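Local coordinates for protein cellulase (Bacillus sp. BG-CS10, PDB 5E09) that probably hydrolyses internal beta-1,4-glucosidic bonds of cellulose, as a salt-adapted family 5 glycoside hydrolase carrying a family 46 carbohydrate-binding module, at residues A[275-280]-A[313-318]. Residues are numbered along the deposited sequence; the frame is centred on the assembly and turned at random.
Sequences LGFDTS and GQHLNR
Q314 reaches across to the turn at F277 and uses both ends of its amide there, the tight part of the contact. Its NE2 donates to the backbone O of F277 (2.9 Å, N-H...O angle 165°); the acceptor lies close to the amide plane, whereas the donor stands off the carbonyl plane. On the other branch, OE1 sits against CB of F277 at 3.3 Å. CG tucked between the backbone N and C (chi1 76°) and the rest of the chain stretched out carry the amide to the turn. CG of Q314 also lies over one face of the H315 ring. That ring extends the packing inward: CE1 of H315 lies 3.7 Å from CD2 of F277, the two buried rings meeting obliquely with planes 73° apart. The looser side is wet, for a water donates to OE1 of Q314 and to OD1 of the exposed D278, bridging side chains that do not meet directly. An alanine in place of Q314 would probably leave the F277 carbonyl without this donor and the bridging water with one acceptor fewer. D311 accepts from the backbone N of H315 and of L316, while F328 meets the H315 ring. The contact thus joins two loops at the C-terminal end of the TIM-barrel strands, the end that carries the active site in family 5 enzymes: one runs from strand 267-272 to helix 286-302, the other from 306-311 into the hairpin of 316-317 and 322-323.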
loop_
_atom_site.group_PDB
_atom_site.type_symbol
_atom_site.label_atom_id
_atom_site.label_comp_id
_atom_site.label_asym_id
_atom_site.label_seq_id
_atom_site.Cartn_x
_atom_site.Cartn_y
_atom_site.Cartn_z
ATOM N N LEU A 275 -3.240 2.448 -1.778
ATOM C CA LEU A 275 -3.404 2.627 -3.218
ATOM C C LEU A 275 -2.582 3.798 -3.749
ATOM O O LEU A 275 -1.919 3.687 -4.787
ATOM C CB LEU A 275 -4.879 2.837 -3.551
ATOM C CG LEU A 275 -5.351 2.281 -4.890
ATOM C CD1 LEU A 275 -5.207 0.772 -4.883
ATOM C CD2 LEU A 275 -6.788 2.692 -5.163
ATOM N N GLY A 276 -2.613 4.911 -3.017
ATOM C CA GLY A 276 -1.878 6.106 -3.393
ATOM C C GLY A 276 -0.396 5.893 -3.650
ATOM O O GLY A 276 0.224 6.669 -4.382
ATOM N N PHE A 277 0.174 4.841 -3.061
ATOM C CA PHE A 277 1.585 4.519 -3.270
ATOM C C PHE A 277 1.913 4.281 -4.745
ATOM O O PHE A 277 3.069 4.400 -5.150
ATOM C CB PHE A 277 1.994 3.290 -2.453
ATOM C CG PHE A 277 2.132 3.553 -0.976
ATOM C CD1 PHE A 277 1.980 4.832 -0.462
ATOM C CD2 PHE A 277 2.418 2.515 -0.104
ATOM C CE1 PHE A 277 2.107 5.071 0.895
ATOM C CE2 PHE A 277 2.546 2.749 1.258
ATOM C CZ PHE A 277 2.391 4.030 1.756
ATOM N N ASP A 278 0.907 3.940 -5.547
ATOM C CA ASP A 278 1.130 3.772 -6.982
ATOM C C ASP A 278 1.578 5.094 -7.609
ATOM O O ASP A 278 2.449 5.124 -8.479
ATOM C CB ASP A 278 -0.127 3.237 -7.665
ATOM C CG ASP A 278 -0.336 1.755 -7.404
ATOM O OD1 ASP A 278 0.654 1.066 -7.069
ATOM O OD2 ASP A 278 -1.486 1.279 -7.530
ATOM N N THR A 279 0.994 6.191 -7.146
ATOM C CA THR A 279 1.524 7.507 -7.454
ATOM C C THR A 279 2.864 7.670 -6.741
ATOM O O THR A 279 3.920 7.683 -7.369
ATOM C CB THR A 279 0.557 8.630 -7.020
ATOM O OG1 THR A 279 -0.740 8.394 -7.583
ATOM C CG2 THR A 279 1.069 9.990 -7.472
ATOM N N SER A 280 2.815 7.762 -5.417
ATOM C CA SER A 280 4.021 7.962 -4.625
ATOM C C SER A 280 3.775 7.730 -3.142
ATOM O O SER A 280 2.653 7.841 -2.652
ATOM C CB SER A 280 4.573 9.378 -4.831
ATOM O OG SER A 280 5.571 9.678 -3.872
ATOM N N GLY A 313 9.117 -2.135 -5.649
ATOM C CA GLY A 313 10.440 -1.552 -5.774
ATOM C C GLY A 313 10.592 -0.272 -4.969
ATOM O O GLY A 313 11.699 0.249 -4.818
ATOM N N GLN A 314 9.478 0.226 -4.436
ATOM C CA GLN A 314 9.443 1.533 -3.784
ATOM C C GLN A 314 9.667 1.499 -2.272
ATOM O O GLN A 314 9.773 2.551 -1.644
ATOM C CB GLN A 314 8.102 2.221 -4.066
ATOM C CG GLN A 314 6.936 1.683 -3.250
ATOM C CD GLN A 314 5.593 2.269 -3.673
ATOM O OE1 GLN A 314 4.573 1.577 -3.671
ATOM N NE2 GLN A 314 5.589 3.547 -4.035
ATOM N N HIS A 315 9.728 0.312 -1.678
ATOM C CA HIS A 315 9.942 0.225 -0.233
ATOM C C HIS A 315 11.359 -0.223 0.103
ATOM O O HIS A 315 12.086 0.486 0.795
ATOM C CB HIS A 315 8.919 -0.709 0.414
ATOM C CG HIS A 315 7.517 -0.204 0.341
ATOM N ND1 HIS A 315 7.183 1.118 0.591
ATOM C CD2 HIS A 315 6.352 -0.822 0.031
ATOM C CE1 HIS A 315 5.887 1.277 0.449
ATOM N NE2 HIS A 315 5.352 0.111 0.103
ATOM N N LEU A 316 11.745 -1.404 -0.367
ATOM C CA LEU A 316 13.132 -1.830 -0.248
ATOM C C LEU A 316 13.914 -1.309 -1.444
ATOM O O LEU A 316 13.553 -1.578 -2.588
ATOM C CB LEU A 316 13.244 -3.351 -0.167
ATOM C CG LEU A 316 14.665 -3.897 0.027
ATOM C CD1 LEU A 316 15.133 -3.713 1.463
ATOM C CD2 LEU A 316 14.748 -5.354 -0.374
ATOM N N ASN A 317 14.968 -0.544 -1.186
ATOM C CA ASN A 317 15.869 -0.147 -2.262
ATOM C C ASN A 317 16.654 -1.379 -2.698
ATOM O O ASN A 317 17.487 -1.892 -1.952
ATOM C CB ASN A 317 16.805 0.985 -1.816
ATOM C CG ASN A 317 17.625 1.563 -2.966
ATOM O OD1 ASN A 317 18.011 0.857 -3.897
ATOM N ND2 ASN A 317 17.894 2.861 -2.897
ATOM N N ARG A 318 16.368 -1.856 -3.904
ATOM C CA ARG A 318 16.915 -3.125 -4.361
ATOM C C ARG A 318 18.336 -2.996 -4.873
ATOM O O ARG A 318 18.988 -3.996 -5.173
ATOM C CB ARG A 318 16.028 -3.722 -5.451
ATOM C CG ARG A 318 14.608 -3.948 -5.003
ATOM C CD ARG A 318 13.886 -4.819 -5.987
ATOM N NE ARG A 318 12.482 -4.987 -5.641
ATOM C CZ ARG A 318 11.611 -5.621 -6.413
ATOM N NH1 ARG A 318 12.014 -6.140 -7.567
ATOM N NH2 ARG A 318 10.342 -5.735 -6.036
HETATM O O HOH W 1 2.007 0.746 -4.749
#